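Local coordinates for uncharacterized protein (Neisseria gonorrhoeae, PDB 5V77) that is of unknown function but folds as a curled, all-antiparallel beta protein of the NGO_1070-like family, at residues A[15-20]-A[42-47]; A[33-38]-A[75-80]; A[80-85]-A[106-111]; A[88-93]-A[98-103]. All blocks are in the same frame, centred on the assembly; numbering follows the deposited sequence.

Contact 1: A[15-20]-A[42-47]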
loop_
_atom_site.group_PDB
_atom_site.type_symbol
_atom_site.label_atom_id
_atom_site.label_comp_id
_atom_site.label_asym_id
_atom_site.label_seq_id
_atom_site.Cartn_x
_atom_site.Cartn_y
_atom_site.Cartn_z
ATOM N N HIS A 15 16.765 10.149 8.570
ATOM C CA HIS A 15 17.024 11.445 7.954
ATOM C C HIS A 15 17.665 11.272 6.583
ATOM O O HIS A 15 18.573 10.453 6.405
ATOM C CB HIS A 15 17.943 12.292 8.831
ATOM C CG HIS A 15 17.283 12.859 10.050
ATOM N ND1 HIS A 15 16.415 12.135 10.839
ATOM C CD2 HIS A 15 17.392 14.075 10.632
ATOM C CE1 HIS A 15 16.007 12.888 11.845
ATOM N NE2 HIS A 15 16.581 14.071 11.739
ATOM N N ASN A 16 17.181 12.051 5.616
ATOM C CA ASN A 16 17.747 12.133 4.274
ATOM C C ASN A 16 17.915 10.749 3.642
ATOM O O ASN A 16 19.008 10.323 3.276
ATOM C CB ASN A 16 19.069 12.914 4.311
ATOM C CG ASN A 16 18.889 14.326 4.864
ATOM O OD1 ASN A 16 17.799 14.904 4.795
ATOM N ND2 ASN A 16 19.954 14.883 5.424
ATOM N N VAL A 17 16.794 10.042 3.504
ATOM C CA VAL A 17 16.780 8.723 2.895
ATOM C C VAL A 17 15.932 8.750 1.623
ATOM O O VAL A 17 15.187 9.690 1.360
ATOM C CB VAL A 17 16.250 7.652 3.864
ATOM C CG1 VAL A 17 17.210 7.491 5.039
ATOM C CG2 VAL A 17 14.873 8.055 4.335
ATOM N N SER A 18 16.017 7.662 0.861
ATOM C CA SER A 18 15.295 7.517 -0.402
ATOM C C SER A 18 14.505 6.220 -0.358
ATOM O O SER A 18 15.101 5.141 -0.326
ATOM C CB SER A 18 16.270 7.519 -1.579
ATOM O OG SER A 18 15.569 7.366 -2.806
ATOM N N LEU A 19 13.175 6.329 -0.365
ATOM C CA LEU A 19 12.298 5.161 -0.376
ATOM C C LEU A 19 12.189 4.590 -1.787
ATOM O O LEU A 19 11.848 5.312 -2.730
ATOM C CB LEU A 19 10.917 5.551 0.137
ATOM C CG LEU A 19 9.830 4.474 0.036
ATOM C CD1 LEU A 19 10.126 3.386 1.048
ATOM C CD2 LEU A 19 8.497 5.109 0.320
ATOM N N TYR A 20 12.465 3.288 -1.943
ATOM C CA TYR A 20 12.401 2.689 -3.269
ATOM C C TYR A 20 11.428 1.526 -3.374
ATOM O O TYR A 20 11.209 1.037 -4.487
ATOM C CB TYR A 20 13.795 2.238 -3.751
ATOM C CG TYR A 20 14.414 1.060 -3.016
ATOM C CD1 TYR A 20 15.263 1.256 -1.930
ATOM C CD2 TYR A 20 14.170 -0.249 -3.428
ATOM C CE1 TYR A 20 15.835 0.163 -1.253
ATOM C CE2 TYR A 20 14.730 -1.339 -2.771
ATOM C CZ TYR A 20 15.564 -1.122 -1.678
ATOM O OH TYR A 20 16.132 -2.200 -1.026
ATOM N N ASN A 42 23.697 3.794 -1.880
ATOM C CA ASN A 42 23.684 2.385 -1.532
ATOM C C ASN A 42 22.491 2.071 -0.644
ATOM O O ASN A 42 21.869 2.958 -0.057
ATOM C CB ASN A 42 24.977 1.989 -0.818
ATOM C CG ASN A 42 26.175 1.988 -1.744
ATOM O OD1 ASN A 42 27.163 2.675 -1.500
ATOM N ND2 ASN A 42 26.093 1.209 -2.812
ATOM N N TYR A 43 22.185 0.780 -0.543
ATOM C CA TYR A 43 21.187 0.329 0.409
ATOM C C TYR A 43 21.482 0.900 1.788
ATOM O O TYR A 43 22.636 0.971 2.212
ATOM C CB TYR A 43 21.174 -1.192 0.478
ATOM C CG TYR A 43 20.127 -1.707 1.427
ATOM C CD1 TYR A 43 18.797 -1.775 1.031
ATOM C CD2 TYR A 43 20.457 -2.100 2.720
ATOM C CE1 TYR A 43 17.819 -2.249 1.885
ATOM C CE2 TYR A 43 19.483 -2.570 3.595
ATOM C CZ TYR A 43 18.177 -2.641 3.172
ATOM O OH TYR A 43 17.214 -3.100 4.025
ATOM N N PHE A 44 20.431 1.318 2.485
ATOM C CA PHE A 44 20.597 1.813 3.849
ATOM C C PHE A 44 19.850 0.943 4.851
ATOM O O PHE A 44 20.464 0.410 5.783
ATOM C CB PHE A 44 20.165 3.286 3.953
ATOM C CG PHE A 44 20.214 3.835 5.367
ATOM C CD1 PHE A 44 21.426 4.077 5.990
ATOM C CD2 PHE A 44 19.044 4.082 6.072
ATOM C CE1 PHE A 44 21.472 4.576 7.284
ATOM C CE2 PHE A 44 19.083 4.573 7.364
ATOM C CZ PHE A 44 20.295 4.822 7.966
ATOM N N GLY A 45 18.547 0.760 4.695
ATOM C CA GLY A 45 17.843 -0.026 5.684
ATOM C C GLY A 45 16.353 -0.031 5.431
ATOM O O GLY A 45 15.898 0.195 4.306
ATOM N N TYR A 46 15.603 -0.336 6.483
ATOM C CA TYR A 46 14.183 -0.613 6.268
ATOM C C TYR A 46 13.391 -0.230 7.506
ATOM O O TYR A 46 13.931 -0.158 8.614
ATOM C CB TYR A 46 13.949 -2.093 5.935
ATOM C CG TYR A 46 14.342 -3.043 7.054
ATOM C CD1 TYR A 46 13.471 -3.306 8.121
ATOM C CD2 TYR A 46 15.586 -3.676 7.046
ATOM C CE1 TYR A 46 13.842 -4.174 9.157
ATOM C CE2 TYR A 46 15.963 -4.541 8.075
ATOM C CZ TYR A 46 15.085 -4.788 9.117
ATOM O OH TYR A 46 15.467 -5.641 10.134
ATOM N N ILE A 47 12.101 0.016 7.302
ATOM C CA ILE A 47 11.135 0.155 8.392
ATOM C C ILE A 47 10.110 -0.947 8.215
ATOM O O ILE A 47 9.480 -1.055 7.152
ATOM C CB ILE A 47 10.451 1.531 8.382
ATOM C CG1 ILE A 47 11.481 2.629 8.613
ATOM C CG2 ILE A 47 9.343 1.580 9.449
ATOM C CD1 ILE A 47 10.924 4.037 8.345
#
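V17 lays its CG1 methyl against one side of F44, 4.0 Å from F44 CD2 and 4.2 Å from F44 CE2. The two side chains approach at a slant, and the methyl meets the ring obliquely. On V17, CG1 lies anti to the carbonyl carbon (chi1 -66°), which leaves that branch to reach the ring. F44 also meets F14 edge-to-face, and V17 leans on F35, so the pair belongs to an apolar cluster.

On the other face of the sheet the side chains of Y20 and Y43 run nearly perpendicular. The Y20 hydroxyl comes in at the edge of the Y43 ring, in its plane, with OH 3.4 Å from Y43 CE1 and equally far from Y43 CD1. Ring carbon Y20 CE1 stays 4.2 Å from Y43 CD1. One face of the Y43 ring is met by the backbone two residues on, G45 N standing 3.6 Å above the plane toward the rim.

No hydrogen bond joins the segments, because strand 30-37 runs between them and pairs with both. Two irregularities mark the strands: N16 and V17 form a G1 bulge opposite I77, with N16 in a left-handed conformation, and F44 and G45 form a classic bulge opposite F35. Beta bulges accentuate the twist of antiparallel sheets, consistent with the curl that brings side chains two strands apart together here.

Contact 2: A[33-38]-A[75-80]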
loop_
_atom_site.group_PDB
_atom_site.type_symbol
_atom_site.label_atom_id
_atom_site.label_comp_id
_atom_site.label_asym_id
_atom_site.label_seq_id
_atom_site.Cartn_x
_atom_site.Cartn_y
_atom_site.Cartn_z
ATOM N N LEU A 33 9.150 -1.028 4.259
ATOM C CA LEU A 33 9.597 0.070 3.417
ATOM C C LEU A 33 11.113 0.015 3.364
ATOM O O LEU A 33 11.752 -0.077 4.411
ATOM C CB LEU A 33 9.128 1.410 3.992
ATOM C CG LEU A 33 7.696 1.861 3.693
ATOM C CD1 LEU A 33 6.678 0.869 4.248
ATOM C CD2 LEU A 33 7.443 3.240 4.299
ATOM N N SER A 34 11.692 0.048 2.158
ATOM C CA SER A 34 13.141 -0.059 2.029
ATOM C C SER A 34 13.722 1.213 1.439
ATOM O O SER A 34 13.105 1.848 0.577
ATOM C CB SER A 34 13.543 -1.255 1.173
ATOM O OG SER A 34 13.142 -2.451 1.826
ATOM N N PHE A 35 14.946 1.536 1.880
ATOM C CA PHE A 35 15.547 2.840 1.644
ATOM C C PHE A 35 16.999 2.701 1.220
ATOM O O PHE A 35 17.708 1.798 1.673
ATOM C CB PHE A 35 15.518 3.710 2.907
ATOM C CG PHE A 35 14.140 3.922 3.469
ATOM C CD1 PHE A 35 13.581 2.983 4.335
ATOM C CD2 PHE A 35 13.410 5.063 3.140
ATOM C CE1 PHE A 35 12.300 3.175 4.870
ATOM C CE2 PHE A 35 12.140 5.270 3.668
ATOM C CZ PHE A 35 11.578 4.328 4.530
ATOM N N THR A 36 17.438 3.624 0.366
ATOM C CA THR A 36 18.850 3.892 0.110
ATOM C C THR A 36 19.250 5.204 0.773
ATOM O O THR A 36 18.405 6.004 1.188
ATOM C CB THR A 36 19.146 3.975 -1.396
ATOM O OG1 THR A 36 18.362 5.034 -1.976
ATOM C CG2 THR A 36 18.821 2.653 -2.089
ATOM N N ASP A 37 20.564 5.417 0.875
ATOM C CA ASP A 37 21.087 6.705 1.296
ATOM C C ASP A 37 21.077 7.663 0.108
ATOM O O ASP A 37 20.894 7.260 -1.044
ATOM C CB ASP A 37 22.502 6.562 1.867
ATOM C CG ASP A 37 23.547 6.279 0.797
ATOM O OD1 ASP A 37 23.953 7.224 0.089
ATOM O OD2 ASP A 37 23.989 5.116 0.678
ATOM N N THR A 38 21.248 8.949 0.396
ATOM C CA THR A 38 21.189 9.961 -0.650
ATOM C C THR A 38 22.567 10.522 -0.992
ATOM O O THR A 38 22.659 11.592 -1.600
ATOM C CB THR A 38 20.222 11.079 -0.248
ATOM O OG1 THR A 38 20.654 11.671 0.982
ATOM C CG2 THR A 38 18.793 10.506 -0.054
ATOM N N LEU A 75 11.637 7.912 -3.770
ATOM C CA LEU A 75 11.019 9.039 -3.083
ATOM C C LEU A 75 12.001 9.573 -2.046
ATOM O O LEU A 75 12.247 8.920 -1.030
ATOM C CB LEU A 75 9.705 8.600 -2.440
ATOM C CG LEU A 75 8.859 9.650 -1.718
ATOM C CD1 LEU A 75 8.296 10.648 -2.723
ATOM C CD2 LEU A 75 7.734 8.973 -0.926
ATOM N N PHE A 76 12.519 10.770 -2.267
ATOM C CA PHE A 76 13.476 11.339 -1.330
ATOM C C PHE A 76 12.742 11.954 -0.140
ATOM O O PHE A 76 11.772 12.700 -0.312
ATOM C CB PHE A 76 14.356 12.348 -2.062
ATOM C CG PHE A 76 15.013 11.767 -3.289
ATOM C CD1 PHE A 76 14.784 12.303 -4.543
ATOM C CD2 PHE A 76 15.817 10.642 -3.185
ATOM C CE1 PHE A 76 15.377 11.751 -5.666
ATOM C CE2 PHE A 76 16.409 10.085 -4.294
ATOM C CZ PHE A 76 16.192 10.642 -5.541
ATOM N N ILE A 77 13.187 11.605 1.071
ATOM C CA ILE A 77 12.485 11.933 2.304
ATOM C C ILE A 77 13.450 12.626 3.258
ATOM O O ILE A 77 14.461 12.029 3.654
ATOM C CB ILE A 77 11.894 10.676 2.965
ATOM C CG1 ILE A 77 10.865 10.006 2.048
ATOM C CG2 ILE A 77 11.261 11.020 4.301
ATOM C CD1 ILE A 77 10.421 8.639 2.553
ATOM N N PRO A 78 13.181 13.874 3.655
ATOM C CA PRO A 78 14.026 14.509 4.683
ATOM C C PRO A 78 14.049 13.759 6.008
ATOM O O PRO A 78 15.115 13.636 6.626
ATOM C CB PRO A 78 13.395 15.901 4.832
ATOM C CG PRO A 78 12.702 16.141 3.516
ATOM C CD PRO A 78 12.174 14.796 3.112
ATOM N N GLU A 79 12.902 13.276 6.473
ATOM C CA GLU A 79 12.804 12.558 7.742
ATOM C C GLU A 79 11.422 11.928 7.824
ATOM O O GLU A 79 10.504 12.317 7.102
ATOM C CB GLU A 79 13.035 13.484 8.940
ATOM C CG GLU A 79 11.950 14.528 9.098
ATOM C CD GLU A 79 12.333 15.612 10.085
ATOM O OE1 GLU A 79 13.233 15.375 10.923
ATOM O OE2 GLU A 79 11.733 16.707 10.011
ATOM N N ILE A 80 11.290 10.951 8.716
ATOM C CA ILE A 80 10.059 10.186 8.902
ATOM C C ILE A 80 9.613 10.351 10.352
ATOM O O ILE A 80 10.398 10.116 11.278
ATOM C CB ILE A 80 10.263 8.701 8.540
ATOM C CG1 ILE A 80 10.615 8.599 7.053
ATOM C CG2 ILE A 80 8.998 7.871 8.876
ATOM C CD1 ILE A 80 11.009 7.214 6.587
#
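F35 packs against I77 and I80 across strand 17-25, which lies between strands 30-37 and 75-84 in the curled antiparallel sheet and pairs with both.

The apolar contacts carry most of the 155 Å² buried here. Both isoleucines offer their CD1 methyls to the far end of the ring. I77 CD1 sits at the edge and in the plane of the F35 ring, 3.9 Å from F35 CE2, its side chain crossing that of F35 at about a right angle. I80 comes from the direction opposite to F35 and reaches the ring obliquely. These residues are three apart, and in a regular strand they would face opposite sides; the break at P78 and E79, where P78 takes a turn-like backbone conformation, lets both serve the same core. With CG anti to the carbonyl carbon (chi1 -57°), the F35 ring is carried in toward the two isoleucines. F14 meets the ring edge-to-face as well.

No hydrogen bond crosses between the segments; the polar ends of T38 and D37 are held by residues outside them. T38 OG1 is hydrogen-bonded to N16 O, tying the end of segment 33-38 to the residue just before strand 17-25. D37 OD1 receives the backbone NH groups of I39 and G41, holding the turn that follows. The tightest apolar approach is made by I80 CD1, which lies 3.6 Å from F35 CZ and 3.7 Å from F35 CE2.

Contact 3: A[80-85]-A[106-111]; sequences IELYKY and INFEPL
Two facing parts of the curled sheet meet where L82, on strand 75-84, reaches I106 and F108 of strand 105-109 across the core. L82 divides its two methyls between them: CD1 lies 4.2 Å from I106 CG2, and CD2 lies 4.0 Å from F108 CE2. The L82 and I106 side chains run antiparallel and overlap along their flanks, whereas F108 is crossed at a slant, its ring touched neither squarely on the face nor at the edge. The leucine torsions (chi1 173°, chi2 62°) direct CG away from the backbone N and spread the branches toward both neighbours.

These are not adjacent strands: their CA atoms are 8.7 Å apart at L82 and I106, and no backbone bond joins them. Strand 105-109 instead pairs with strand 43-58, while strand 75-84 pairs with strand 89-94, so the contact closes the interior of the curl. I47 packs on I106, I13 on F108 and I91 on L82, adding to the same apolar filling.

The alternate residues of strand 75-84 turn outward. There Y83 OH donates a hydrogen bond of 2.7 Å to E81 OE2, meeting the oxygen nearly along its C-O axis. Beyond F108, P110 follows a cis peptide, and P110 O sits in plane at the edge of the F108 ring.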
loop_
_atom_site.group_PDB
_atom_site.type_symbol
_atom_site.label_atom_id
_atom_site.label_comp_id
_atom_site.label_asym_id
_atom_site.label_seq_id
_atom_site.Cartn_x
_atom_site.Cartn_y
_atom_site.Cartn_z
ATOM N N ILE A 80 11.290 10.951 8.716
ATOM C CA ILE A 80 10.059 10.186 8.902
ATOM C C ILE A 80 9.613 10.351 10.352
ATOM O O ILE A 80 10.398 10.116 11.278
ATOM C CB ILE A 80 10.263 8.701 8.540
ATOM C CG1 ILE A 80 10.615 8.599 7.053
ATOM C CG2 ILE A 80 8.998 7.871 8.876
ATOM C CD1 ILE A 80 11.009 7.214 6.587
ATOM N N GLU A 81 8.366 10.783 10.543
ATOM C CA GLU A 81 7.813 10.973 11.879
ATOM C C GLU A 81 7.333 9.639 12.427
ATOM O O GLU A 81 6.570 8.936 11.763
ATOM C CB GLU A 81 6.643 11.952 11.840
ATOM C CG GLU A 81 6.932 13.268 11.162
ATOM C CD GLU A 81 5.660 13.941 10.675
ATOM O OE1 GLU A 81 5.561 14.226 9.463
ATOM O OE2 GLU A 81 4.748 14.159 11.501
ATOM N N LEU A 82 7.763 9.293 13.637
ATOM C CA LEU A 82 7.352 8.048 14.278
ATOM C C LEU A 82 6.628 8.384 15.574
ATOM O O LEU A 82 7.174 9.097 16.427
ATOM C CB LEU A 82 8.555 7.139 14.547
ATOM C CG LEU A 82 8.306 5.857 15.360
ATOM C CD1 LEU A 82 7.347 4.917 14.656
ATOM C CD2 LEU A 82 9.612 5.143 15.659
ATOM N N TYR A 83 5.396 7.896 15.704
ATOM C CA TYR A 83 4.563 8.106 16.882
ATOM C C TYR A 83 4.324 6.767 17.564
ATOM O O TYR A 83 3.972 5.788 16.899
ATOM C CB TYR A 83 3.212 8.726 16.510
ATOM C CG TYR A 83 3.302 10.059 15.809
ATOM C CD1 TYR A 83 3.101 11.247 16.503
ATOM C CD2 TYR A 83 3.583 10.132 14.453
ATOM C CE1 TYR A 83 3.180 12.473 15.859
ATOM C CE2 TYR A 83 3.667 11.352 13.802
ATOM C CZ TYR A 83 3.467 12.513 14.508
ATOM O OH TYR A 83 3.551 13.716 13.849
ATOM N N LYS A 84 4.486 6.720 18.883
ATOM C CA LYS A 84 4.258 5.481 19.620
ATOM C C LYS A 84 3.109 5.685 20.591
ATOM O O LYS A 84 3.189 6.539 21.478
ATOM C CB LYS A 84 5.517 5.028 20.361
ATOM C CG LYS A 84 5.402 3.620 20.926
ATOM C CD LYS A 84 6.714 3.154 21.540
ATOM C CE LYS A 84 6.682 1.660 21.834
ATOM N NZ LYS A 84 5.566 1.297 22.747
ATOM N N TYR A 85 2.045 4.907 20.420
ATOM C CA TYR A 85 0.893 4.917 21.310
ATOM C C TYR A 85 0.935 3.688 22.214
ATOM O O TYR A 85 1.862 2.878 22.155
ATOM C CB TYR A 85 -0.402 4.968 20.501
ATOM C CG TYR A 85 -0.453 6.147 19.561
ATOM C CD1 TYR A 85 -0.880 7.395 20.005
ATOM C CD2 TYR A 85 -0.069 6.020 18.240
ATOM C CE1 TYR A 85 -0.923 8.477 19.152
ATOM C CE2 TYR A 85 -0.107 7.097 17.379
ATOM C CZ TYR A 85 -0.534 8.321 17.841
ATOM O OH TYR A 85 -0.574 9.393 16.981
ATOM N N ILE A 106 6.325 -1.221 15.087
ATOM C CA ILE A 106 7.130 -0.662 14.004
ATOM C C ILE A 106 8.569 -0.711 14.474
ATOM O O ILE A 106 8.882 -0.209 15.562
ATOM C CB ILE A 106 6.711 0.770 13.628
ATOM C CG1 ILE A 106 5.275 0.764 13.083
ATOM C CG2 ILE A 106 7.680 1.342 12.574
ATOM C CD1 ILE A 106 4.754 2.122 12.600
ATOM N N ASN A 107 9.423 -1.387 13.712
ATOM C CA ASN A 107 10.842 -1.508 14.020
ATOM C C ASN A 107 11.635 -1.117 12.787
ATOM O O ASN A 107 11.088 -1.016 11.689
ATOM C CB ASN A 107 11.217 -2.934 14.444
ATOM C CG ASN A 107 10.547 -3.353 15.724
ATOM O OD1 ASN A 107 9.696 -4.238 15.725
ATOM N ND2 ASN A 107 10.927 -2.720 16.828
ATOM N N PHE A 108 12.939 -0.919 12.967
ATOM C CA PHE A 108 13.727 -0.481 11.824
ATOM C C PHE A 108 15.203 -0.783 12.053
ATOM O O PHE A 108 15.660 -0.937 13.190
ATOM C CB PHE A 108 13.503 1.012 11.552
ATOM C CG PHE A 108 13.706 1.895 12.755
ATOM C CD1 PHE A 108 14.958 2.422 13.042
ATOM C CD2 PHE A 108 12.644 2.220 13.588
ATOM C CE1 PHE A 108 15.153 3.241 14.144
ATOM C CE2 PHE A 108 12.837 3.038 14.700
ATOM C CZ PHE A 108 14.096 3.553 14.972
ATOM N N GLU A 109 15.934 -0.899 10.939
ATOM C CA GLU A 109 17.383 -1.077 10.911
ATOM C C GLU A 109 17.917 -0.174 9.805
ATOM O O GLU A 109 17.270 -0.027 8.753
ATOM C CB GLU A 109 17.807 -2.538 10.641
ATOM C CG GLU A 109 17.635 -3.514 11.800
ATOM C CD GLU A 109 18.849 -3.555 12.703
ATOM O OE1 GLU A 109 19.151 -4.639 13.258
ATOM O OE2 GLU A 109 19.509 -2.505 12.847
ATOM N N PRO A 110 19.078 0.461 10.003
ATOM C CA PRO A 110 19.866 0.418 11.241
ATOM C C PRO A 110 19.232 1.289 12.318
ATOM O O PRO A 110 18.263 1.990 12.032
ATOM C CB PRO A 110 21.232 0.950 10.798
ATOM C CG PRO A 110 20.946 1.841 9.699
ATOM C CD PRO A 110 19.766 1.219 8.953
ATOM N N LEU A 111 19.756 1.225 13.546
ATOM C CA LEU A 111 19.200 2.030 14.623
ATOM C C LEU A 111 19.650 3.482 14.565
ATOM O O LEU A 111 19.040 4.325 15.229
ATOM C CB LEU A 111 19.559 1.419 15.978
ATOM C CG LEU A 111 18.947 0.039 16.226
ATOM C CD1 LEU A 111 19.163 -0.433 17.663
ATOM C CD2 LEU A 111 17.462 0.040 15.864
#

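Contact 4: A[88-93]-A[98-103]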
loop_
_atom_site.group_PDB
_atom_site.type_symbol
_atom_site.label_atom_id
_atom_site.label_comp_id
_atom_site.label_asym_id
_atom_site.label_seq_id
_atom_site.Cartn_x
_atom_site.Cartn_y
_atom_site.Cartn_z
ATOM N N TYR A 88 0.018 0.605 19.668
ATOM C CA TYR A 88 0.438 0.568 18.274
ATOM C C TYR A 88 1.317 1.780 18.002
ATOM O O TYR A 88 1.479 2.659 18.855
ATOM C CB TYR A 88 -0.776 0.530 17.335
ATOM C CG TYR A 88 -1.496 1.857 17.224
ATOM C CD1 TYR A 88 -2.415 2.257 18.180
ATOM C CD2 TYR A 88 -1.258 2.703 16.144
ATOM C CE1 TYR A 88 -3.074 3.473 18.077
ATOM C CE2 TYR A 88 -1.902 3.923 16.034
ATOM C CZ TYR A 88 -2.811 4.301 17.001
ATOM O OH TYR A 88 -3.459 5.509 16.887
ATOM N N SER A 89 1.878 1.826 16.794
ATOM C CA SER A 89 2.711 2.943 16.373
ATOM C C SER A 89 2.307 3.377 14.968
ATOM O O SER A 89 1.627 2.651 14.243
ATOM C CB SER A 89 4.208 2.579 16.426
ATOM O OG SER A 89 4.617 2.313 17.766
ATOM N N GLU A 90 2.749 4.576 14.586
ATOM C CA GLU A 90 2.412 5.146 13.289
ATOM C C GLU A 90 3.624 5.877 12.733
ATOM O O GLU A 90 4.300 6.599 13.468
ATOM C CB GLU A 90 1.222 6.115 13.412
ATOM C CG GLU A 90 0.725 6.669 12.078
ATOM C CD GLU A 90 -0.401 7.667 12.255
ATOM O OE1 GLU A 90 -0.784 7.911 13.408
ATOM O OE2 GLU A 90 -0.908 8.200 11.245
ATOM N N ILE A 91 3.900 5.693 11.438
ATOM C CA ILE A 91 4.873 6.532 10.747
ATOM C C ILE A 91 4.118 7.441 9.792
ATOM O O ILE A 91 3.105 7.042 9.203
ATOM C CB ILE A 91 5.956 5.733 9.996
ATOM C CG1 ILE A 91 5.348 4.654 9.098
ATOM C CG2 ILE A 91 6.969 5.141 10.971
ATOM C CD1 ILE A 91 6.368 4.083 8.129
ATOM N N ILE A 92 4.612 8.664 9.642
ATOM C CA ILE A 92 4.056 9.615 8.692
ATOM C C ILE A 92 5.183 10.133 7.818
ATOM O O ILE A 92 6.205 10.607 8.326
ATOM C CB ILE A 92 3.329 10.773 9.389
ATOM C CG1 ILE A 92 2.153 10.229 10.195
ATOM C CG2 ILE A 92 2.841 11.784 8.348
ATOM C CD1 ILE A 92 1.361 11.298 10.900
ATOM N N ILE A 93 5.007 10.015 6.505
ATOM C CA ILE A 93 5.919 10.583 5.521
ATOM C C ILE A 93 5.160 11.687 4.807
ATOM O O ILE A 93 4.104 11.431 4.223
ATOM C CB ILE A 93 6.400 9.520 4.522
ATOM C CG1 ILE A 93 7.189 8.413 5.243
ATOM C CG2 ILE A 93 7.204 10.179 3.402
ATOM C CD1 ILE A 93 7.404 7.173 4.394
ATOM N N ILE A 98 1.932 11.953 0.569
ATOM C CA ILE A 98 1.775 11.602 1.978
ATOM C C ILE A 98 1.571 10.099 2.108
ATOM O O ILE A 98 0.754 9.512 1.392
ATOM C CB ILE A 98 0.607 12.369 2.623
ATOM C CG1 ILE A 98 0.920 13.869 2.610
ATOM C CG2 ILE A 98 0.348 11.870 4.034
ATOM C CD1 ILE A 98 0.012 14.706 3.477
ATOM N N ILE A 99 2.320 9.483 3.023
ATOM C CA ILE A 99 2.182 8.076 3.364
ATOM C C ILE A 99 2.014 7.980 4.873
ATOM O O ILE A 99 2.829 8.525 5.625
ATOM C CB ILE A 99 3.395 7.242 2.904
ATOM C CG1 ILE A 99 3.483 7.214 1.376
ATOM C CG2 ILE A 99 3.291 5.790 3.462
ATOM C CD1 ILE A 99 4.854 6.805 0.839
ATOM N N LYS A 100 0.965 7.286 5.319
ATOM C CA LYS A 100 0.732 7.058 6.742
ATOM C C LYS A 100 0.533 5.567 6.943
ATOM O O LYS A 100 -0.241 4.945 6.209
ATOM C CB LYS A 100 -0.508 7.801 7.259
ATOM C CG LYS A 100 -0.435 9.322 7.235
ATOM C CD LYS A 100 -1.640 9.909 7.976
ATOM C CE LYS A 100 -1.650 11.428 7.945
ATOM N NZ LYS A 100 -2.844 11.991 8.643
ATOM N N ILE A 101 1.230 4.988 7.914
ATOM C CA ILE A 101 1.054 3.572 8.229
ATOM C C ILE A 101 0.938 3.434 9.730
ATOM O O ILE A 101 1.808 3.917 10.461
ATOM C CB ILE A 101 2.224 2.701 7.732
ATOM C CG1 ILE A 101 2.416 2.885 6.228
ATOM C CG2 ILE A 101 1.912 1.220 8.048
ATOM C CD1 ILE A 101 3.649 2.194 5.658
ATOM N N SER A 102 -0.110 2.754 10.183
ATOM C CA SER A 102 -0.287 2.387 11.582
ATOM C C SER A 102 -0.204 0.870 11.694
ATOM O O SER A 102 -0.757 0.151 10.860
ATOM C CB SER A 102 -1.636 2.871 12.123
ATOM O OG SER A 102 -1.658 4.288 12.244
ATOM N N ALA A 103 0.509 0.385 12.707
ATOM C CA ALA A 103 0.759 -1.048 12.847
ATOM C C ALA A 103 1.033 -1.338 14.316
ATOM O O ALA A 103 1.474 -0.456 15.059
ATOM C CB ALA A 103 1.942 -1.495 11.978
HETATM O O HOH W 1 -1.883 5.517 9.735
#
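E90 lies along S102, its partner in a non-hydrogen-bonded pair of the antiparallel hairpin formed by strands 89-94 and 98-103. Its CB is 3.6 Å from S102 OG. CG, held anti to the backbone N (chi1 -175°), approaches S102 OG and I101 O, each at 3.4 Å. The chain then runs on extended: CD still passes the serine hydroxyl, and OE2 ends over the aliphatic part of K100, 3.8 Å from K100 CD. A water 2.8 Å from S102 OG also lies 3.2 Å from E90 OE2, close enough to bridge the two side chains. Beside S102, the Y88 ring leans obliquely on the hydroxyl.

On this face I92 and K100 extend in parallel, with I92 CG1 against K100 CG. On the opposite face S89, I91, I93, I99, I101 and A103 turn into the core, and I91 CG1 touches I101 CB.

Three hydrogen-bonded pairs, S89 with A103, I91 with I101 and I93 with I99, each exchange two backbone bonds. I93 N to I99 O is short and nearly straight (2.8 Å, 177°).

E90 OE2 and K100 NZ remain 5.0 Å apart, so no salt bridge forms, though their opposite charges may still attract weakly. The hairpin therefore rests on its six backbone bonds and the buried isoleucines, with the polar face adding van der Waals contacts and probably a water bridge.

Overall arrangement
All four contacts belong to one curled antiparallel sheet. Contacts 1 and 2 are neighbours, with centres about 4 Å apart; their segments alternate along the chain, and the backbone of strand 17-25 bonds to strand 75-84 between them. Contact 3 follows, its centre about 13 Å from both; it shares I80 and strand 75-84 with contact 2. The hairpin of contact 4 comes between the two segments of contact 3, with centres about 9 Å apart, and its strand 89-94 pairs antiparallel with strand 75-84. Contacts 2 and 4 lie on opposite sides of the chain's centre, yet L33, I77 and I80 touch I91, I93 and I101, so a continuous apolar core joins them.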